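Side-chain contacts in methylmalonyl-CoA carboxyltransferase 5S subunit (Propionibacterium freudenreichii subsp. shermanii, PDB 1RQB), which transfers a carboxyl group from the biotin of the 1.3S subunit to pyruvate, forming oxaloacetate, with a cobalt ion bound in each subunit: residues F464-R467 with A468-P471; L79-P83 with W84-R88. One frame throughout, in Å; residues are numbered along the deposited sequence.

Contact 1 (F464-R467 with A468-P471)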
ATOM      1  N   PHE A 464       6.035  -1.374  39.574  1.00 16.61           N
ATOM      2  CA  PHE A 464       6.121  -2.392  40.632  1.00 18.94           C
ATOM      3  C   PHE A 464       4.971  -2.242  41.630  1.00 20.09           C
ATOM      4  O   PHE A 464       4.481  -3.228  42.180  1.00 19.31           O
ATOM      5  CB  PHE A 464       7.452  -2.276  41.388  1.00 19.75           C
ATOM      6  CG  PHE A 464       8.656  -2.741  40.605  1.00 20.28           C
ATOM      7  CD1 PHE A 464       9.939  -2.431  41.047  1.00 25.43           C
ATOM      8  CD2 PHE A 464       8.514  -3.496  39.444  1.00 21.89           C
ATOM      9  CE1 PHE A 464      11.067  -2.866  40.345  1.00 22.27           C
ATOM     10  CE2 PHE A 464       9.633  -3.937  38.733  1.00 21.40           C
ATOM     11  CZ  PHE A 464      10.913  -3.620  39.186  1.00 21.87           C
ATOM     12  N   GLU A 465       4.528  -1.014  41.857  1.00 19.71           N
ATOM     13  CA  GLU A 465       3.462  -0.782  42.842  1.00 25.01           C
ATOM     14  C   GLU A 465       2.086  -1.176  42.297  1.00 24.49           C
ATOM     15  O   GLU A 465       1.208  -1.560  43.068  1.00 24.53           O
ATOM     16  CB  GLU A 465       3.427   0.691  43.248  1.00 30.72           C
ATOM     17  CG  GLU A 465       2.471   0.966  44.405  1.00 47.63           C
ATOM     18  CD  GLU A 465       1.724   2.279  44.268  1.00 53.27           C
ATOM     19  OE1 GLU A 465       2.364   3.304  43.946  1.00 58.67           O
ATOM     20  OE2 GLU A 465       0.493   2.285  44.494  1.00 58.22           O
ATOM     21  N   HIS A 466       1.896  -1.119  40.979  1.00 19.86           N
ATOM     22  CA  HIS A 466       0.573  -1.386  40.392  1.00 20.65           C
ATOM     23  C   HIS A 466       0.484  -2.716  39.639  1.00 17.75           C
ATOM     24  O   HIS A 466      -0.613  -3.135  39.276  1.00 17.55           O
ATOM     25  CB  HIS A 466       0.226  -0.260  39.419  1.00 23.11           C
ATOM     26  CG  HIS A 466      -0.107   1.036  40.087  1.00 29.49           C
ATOM     27  ND1 HIS A 466      -1.250   1.212  40.837  1.00 32.40           N
ATOM     28  CD2 HIS A 466       0.540   2.224  40.102  1.00 29.52           C
ATOM     29  CE1 HIS A 466      -1.294   2.454  41.283  1.00 33.79           C
ATOM     30  NE2 HIS A 466      -0.220   3.090  40.851  1.00 31.39           N
ATOM     31  N   ARG A 467       1.613  -3.370  39.393  1.00 18.06           N
ATOM     32  CA  ARG A 467       1.637  -4.616  38.611  1.00 17.72           C
ATOM     33  C   ARG A 467       0.596  -5.638  39.072  1.00 14.33           C
ATOM     34  O   ARG A 467       0.029  -6.352  38.247  1.00 14.25           O
ATOM     35  CB  ARG A 467       3.033  -5.256  38.649  1.00 21.70           C
ATOM     36  CG  ARG A 467       3.068  -6.692  38.091  1.00 25.15           C
ATOM     37  CD  ARG A 467       4.500  -7.201  37.947  1.00 24.55           C
ATOM     38  NE  ARG A 467       5.270  -7.060  39.179  1.00 24.39           N
ATOM     39  CZ  ARG A 467       6.595  -7.139  39.234  1.00 27.96           C
ATOM     40  NH1 ARG A 467       7.287  -7.366  38.120  1.00 22.02           N
ATOM     41  NH2 ARG A 467       7.228  -6.971  40.393  1.00 22.83           N
ATOM     42  N   ALA A 468       0.356  -5.720  40.375  1.00 17.33           N
ATOM     43  CA  ALA A 468      -0.582  -6.699  40.947  1.00 18.70           C
ATOM     44  C   ALA A 468      -2.010  -6.529  40.420  1.00 17.63           C
ATOM     45  O   ALA A 468      -2.815  -7.454  40.516  1.00 16.49           O
ATOM     46  CB  ALA A 468      -0.570  -6.598  42.477  1.00 21.25           C
ATOM     47  N   GLU A 469      -2.345  -5.365  39.870  1.00 17.86           N
ATOM     48  CA  GLU A 469      -3.701  -5.124  39.351  1.00 15.65           C
ATOM     49  C   GLU A 469      -3.922  -5.905  38.054  1.00 16.86           C
ATOM     50  O   GLU A 469      -5.057  -6.095  37.617  1.00 14.97           O
ATOM     51  CB  GLU A 469      -3.917  -3.645  39.035  1.00 18.35           C
ATOM     52  CG  GLU A 469      -3.720  -2.682  40.177  1.00 22.50           C
ATOM     53  CD  GLU A 469      -3.682  -1.235  39.688  1.00 22.81           C
ATOM     54  OE1 GLU A 469      -3.488  -0.328  40.522  1.00 25.37           O
ATOM     55  OE2 GLU A 469      -3.847  -1.010  38.461  1.00 26.04           O
ATOM     56  N   GLY A 470      -2.826  -6.329  37.431  1.00 15.55           N
ATOM     57  CA  GLY A 470      -2.919  -7.074  36.190  1.00 14.24           C
ATOM     58  C   GLY A 470      -2.827  -6.134  35.002  1.00 15.01           C
ATOM     59  O   GLY A 470      -3.065  -4.936  35.140  1.00 12.07           O
ATOM     60  N   PRO A 471      -2.512  -6.652  33.808  1.00 15.76           N
ATOM     61  CA  PRO A 471      -2.408  -5.784  32.638  1.00 19.67           C
ATOM     62  C   PRO A 471      -3.738  -5.147  32.230  1.00 23.62           C
ATOM     63  O   PRO A 471      -4.806  -5.732  32.397  1.00 23.71           O
ATOM     64  CB  PRO A 471      -1.840  -6.709  31.562  1.00 19.61           C
ATOM     65  CG  PRO A 471      -2.370  -8.031  31.939  1.00 24.64           C
ATOM     66  CD  PRO A 471      -2.256  -8.059  33.451  1.00 19.21           C
TER
HETATM   67  O   HOH W   1       2.181  -4.729  42.465  1.00 25.52           O
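H466 and E469 lie side by side and point the same way, and ND1 of H466 donates to OE1 of E469 over 2.7 Å. The bond is short but not straight, at 149° at the hydrogen. The oxygen sits at the edge of the imidazole, tilted somewhat from its plane, whereas the ring nitrogen comes in from above the carboxylate plane; the two flat groups are turned 67° against each other. In both residues CG is anti to the carbonyl carbon (chi1 -72° for H466), and the glutamate chain then runs extended, which carries its carboxylate alongside the ring. The same two residues are also tied through the backbone, E469 N donating to H466 O at 2.9 Å, while the CG of E469 passes 3.3 Å from that carbonyl oxygen. Next to this bond, G470 N reaches R467 O at 3.0 Å. One water takes the N-H of A468 and donates to F464 O, 2.8 Å away, bridging the two backbone groups in place of a direct i to i+4 bond. Further out, OE2 of E469 accepts from NE2 of H472, fixing the carboxylate from its other oxygen, and the bent chain of R467 leads its guanidinium away to D449 and D82. G470 has a positive phi, where a side chain would jam against the preceding carbonyl oxygen. The two consecutive i to i+3 backbone bonds are consistent with a 3-10-like turn on the C-terminal side of helix 460-466, from which G470 leads into the loop at the surface of the conserved carboxylase domain.

Contact 2 (L79-P83 with W84-R88)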
ATOM      1  N   LEU A  79       0.663  -0.109  29.764  1.00 14.50           N
ATOM      2  CA  LEU A  79      -0.258  -1.249  29.871  1.00 14.47           C
ATOM      3  C   LEU A  79      -0.186  -1.965  31.221  1.00 16.45           C
ATOM      4  O   LEU A  79      -0.864  -2.974  31.409  1.00 17.47           O
ATOM      5  CB  LEU A  79       0.041  -2.246  28.740  1.00 15.14           C
ATOM      6  CG  LEU A  79       0.120  -1.679  27.315  1.00 16.92           C
ATOM      7  CD1 LEU A  79       0.455  -2.801  26.347  1.00 17.36           C
ATOM      8  CD2 LEU A  79      -1.199  -1.022  26.927  1.00 13.99           C
ATOM      9  N   ASN A  80       0.618  -1.463  32.152  1.00 16.32           N
ATOM     10  CA  ASN A  80       0.772  -2.102  33.467  1.00 16.95           C
ATOM     11  C   ASN A  80       0.962  -3.607  33.279  1.00 18.46           C
ATOM     12  O   ASN A  80       0.352  -4.423  33.968  1.00 17.48           O
ATOM     13  CB  ASN A  80      -0.456  -1.851  34.357  1.00 17.52           C
ATOM     14  CG  ASN A  80      -0.217  -2.266  35.804  1.00 18.41           C
ATOM     15  OD1 ASN A  80       0.748  -1.828  36.428  1.00 18.36           O
ATOM     16  ND2 ASN A  80      -1.088  -3.120  36.339  1.00 19.34           N
ATOM     17  N   GLU A  81       1.833  -3.966  32.344  1.00 16.24           N
ATOM     18  CA  GLU A  81       2.091  -5.378  32.028  1.00 14.24           C
ATOM     19  C   GLU A  81       3.579  -5.684  32.203  1.00 15.49           C
ATOM     20  O   GLU A  81       4.435  -4.869  31.862  1.00 13.42           O
ATOM     21  CB  GLU A  81       1.682  -5.640  30.574  1.00 16.77           C
ATOM     22  CG  GLU A  81       1.877  -7.071  30.123  1.00 19.45           C
ATOM     23  CD  GLU A  81       1.429  -7.285  28.690  1.00 21.83           C
ATOM     24  OE1 GLU A  81       0.763  -6.381  28.131  1.00 23.76           O
ATOM     25  OE2 GLU A  81       1.731  -8.358  28.126  1.00 20.23           O
ATOM     26  N   ASP A  82       3.889  -6.852  32.750  1.00 13.73           N
ATOM     27  CA  ASP A  82       5.298  -7.238  32.914  1.00 14.67           C
ATOM     28  C   ASP A  82       5.762  -7.817  31.575  1.00 12.32           C
ATOM     29  O   ASP A  82       5.240  -8.835  31.122  1.00 10.84           O
ATOM     30  CB  ASP A  82       5.440  -8.301  34.013  1.00 14.96           C
ATOM     31  CG  ASP A  82       6.891  -8.532  34.416  1.00 25.49           C
ATOM     32  OD1 ASP A  82       7.776  -8.409  33.541  1.00 23.56           O
ATOM     33  OD2 ASP A  82       7.143  -8.841  35.603  1.00 27.83           O
ATOM     34  N   PRO A  83       6.750  -7.183  30.926  1.00 13.59           N
ATOM     35  CA  PRO A  83       7.252  -7.663  29.626  1.00 12.54           C
ATOM     36  C   PRO A  83       7.741  -9.112  29.674  1.00 14.63           C
ATOM     37  O   PRO A  83       7.638  -9.847  28.693  1.00 12.90           O
ATOM     38  CB  PRO A  83       8.404  -6.705  29.309  1.00 13.94           C
ATOM     39  CG  PRO A  83       8.161  -5.507  30.178  1.00 19.85           C
ATOM     40  CD  PRO A  83       7.577  -6.080  31.442  1.00 13.50           C
ATOM     41  N   TRP A  84       8.288  -9.524  30.812  1.00 12.78           N
ATOM     42  CA  TRP A  84       8.795 -10.897  30.938  1.00 13.44           C
ATOM     43  C   TRP A  84       7.632 -11.893  30.953  1.00 14.87           C
ATOM     44  O   TRP A  84       7.763 -13.022  30.483  1.00 14.45           O
ATOM     45  CB  TRP A  84       9.672 -11.019  32.198  1.00 12.18           C
ATOM     46  CG  TRP A  84      10.902 -10.124  32.141  1.00 14.85           C
ATOM     47  CD1 TRP A  84      11.029  -8.874  32.683  1.00 13.52           C
ATOM     48  CD2 TRP A  84      12.144 -10.396  31.473  1.00 13.20           C
ATOM     49  NE1 TRP A  84      12.264  -8.357  32.397  1.00 15.09           N
ATOM     50  CE2 TRP A  84      12.971  -9.266  31.655  1.00 17.02           C
ATOM     51  CE3 TRP A  84      12.639 -11.485  30.737  1.00 15.55           C
ATOM     52  CZ2 TRP A  84      14.270  -9.189  31.127  1.00 14.23           C
ATOM     53  CZ3 TRP A  84      13.928 -11.412  30.216  1.00 13.63           C
ATOM     54  CH2 TRP A  84      14.730 -10.272  30.413  1.00 14.22           C
ATOM     55  N   GLU A  85       6.484 -11.489  31.485  1.00 14.90           N
ATOM     56  CA  GLU A  85       5.328 -12.397  31.496  1.00 16.08           C
ATOM     57  C   GLU A  85       4.798 -12.536  30.067  1.00 14.37           C
ATOM     58  O   GLU A  85       4.323 -13.598  29.667  1.00 14.16           O
ATOM     59  CB  GLU A  85       4.229 -11.847  32.408  1.00 23.32           C
ATOM     60  CG  GLU A  85       2.979 -12.712  32.476  1.00 35.36           C
ATOM     61  CD  GLU A  85       3.203 -14.038  33.185  1.00 44.00           C
ATOM     62  OE1 GLU A  85       2.216 -14.797  33.339  1.00 51.11           O
ATOM     63  OE2 GLU A  85       4.354 -14.326  33.589  1.00 46.20           O
ATOM     64  N   ARG A  86       4.878 -11.454  29.294  1.00 14.66           N
ATOM     65  CA  ARG A  86       4.415 -11.502  27.900  1.00 10.91           C
ATOM     66  C   ARG A  86       5.294 -12.477  27.113  1.00 11.91           C
ATOM     67  O   ARG A  86       4.798 -13.293  26.337  1.00 11.34           O
ATOM     68  CB  ARG A  86       4.476 -10.105  27.254  1.00 13.87           C
ATOM     69  CG  ARG A  86       4.150 -10.119  25.753  1.00 15.09           C
ATOM     70  CD  ARG A  86       4.238  -8.732  25.084  1.00 18.05           C
ATOM     71  NE  ARG A  86       3.175  -7.828  25.521  1.00 19.61           N
ATOM     72  CZ  ARG A  86       2.870  -6.681  24.916  1.00 21.87           C
ATOM     73  NH1 ARG A  86       3.553  -6.283  23.848  1.00 16.30           N
ATOM     74  NH2 ARG A  86       1.850  -5.945  25.354  1.00 15.57           N
ATOM     75  N   LEU A  87       6.605 -12.391  27.321  1.00 11.25           N
ATOM     76  CA  LEU A  87       7.544 -13.288  26.632  1.00 11.89           C
ATOM     77  C   LEU A  87       7.256 -14.737  27.031  1.00 13.73           C
ATOM     78  O   LEU A  87       7.203 -15.623  26.180  1.00 13.31           O
ATOM     79  CB  LEU A  87       8.996 -12.934  26.980  1.00 10.28           C
ATOM     80  CG  LEU A  87      10.082 -13.904  26.487  1.00 16.28           C
ATOM     81  CD1 LEU A  87       9.968 -14.109  24.974  1.00 18.05           C
ATOM     82  CD2 LEU A  87      11.448 -13.348  26.848  1.00 15.25           C
ATOM     83  N   ARG A  88       7.080 -14.994  28.326  1.00 14.01           N
ATOM     84  CA  ARG A  88       6.788 -16.366  28.761  1.00 15.09           C
ATOM     85  C   ARG A  88       5.496 -16.883  28.125  1.00 14.14           C
ATOM     86  O   ARG A  88       5.415 -18.039  27.708  1.00 14.83           O
ATOM     87  CB  ARG A  88       6.696 -16.451  30.291  1.00 16.51           C
ATOM     88  CG  ARG A  88       8.072 -16.466  30.940  1.00 22.46           C
ATOM     89  CD  ARG A  88       8.005 -16.653  32.448  1.00 25.49           C
ATOM     90  NE  ARG A  88       7.580 -15.458  33.164  1.00 29.92           N
ATOM     91  CZ  ARG A  88       8.430 -14.580  33.691  1.00 29.02           C
ATOM     92  NH1 ARG A  88       9.735 -14.774  33.577  1.00 27.77           N
ATOM     93  NH2 ARG A  88       7.979 -13.514  34.336  1.00 30.61           N
TER
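R86 grips the carboxylate of E81 side-on with two nitrogens in a buried salt bridge: NH2 donates to OE1 at 3.0 Å and NE to OE2 at 3.0 Å, the latter nearly straight at 170°. Both oxygens lie close to the guanidinium plane, yet the nitrogens approach from above the carboxylate plane, the two groups being 57° apart. E81 is fully extended, with CG anti to its backbone N (chi1 -179°), and R86 bends at chi3 to cross it at about a right angle. With an alanine at R86, the buried E81 carboxylate would probably lose its paired charge and be left free to turn. D82 is the N-cap of helix 83-93, its OD1 accepting from W84 N at 3.0 Å on the anti side but tilted out of the carboxylate plane, while OD2 is salt-bridged to R467; P83 follows as the first helical residue, where its missing N-H costs nothing. In the first helical backbone bonds, D82 O accepts from R86 N, and P83 O from L87 N at 3.1 Å. Van der Waals contacts add to this: D82 OD1 also lies at the edge of the W84 indole, 3.4 Å from CD1, and L79 CD1 abuts R86 NH2 at 3.6 Å.

How the contacts relate
Although contact 2 lies far earlier in the chain, in the carboxyltransferase part, and contact 1 in the conserved carboxylase domain, their centres are about 11 Å apart and they touch directly. R467 NH1 of contact 1 forms a salt bridge with D82 OD2 of contact 2 at 2.9 Å, so the aspartate that caps helix 83-93 with one oxygen holds R467, just beyond H466, with the other. Beside it N80 ND2 probably donates to G470 O at 2.9 Å, and P471 CB packs on E81 CB at 3.8 Å. Contact 2 lies nearer the active site: the R86 side chain is about 4 Å from that of H36, a substrate-binding residue, whereas contact 1 is remote from the substrate and cobalt sites.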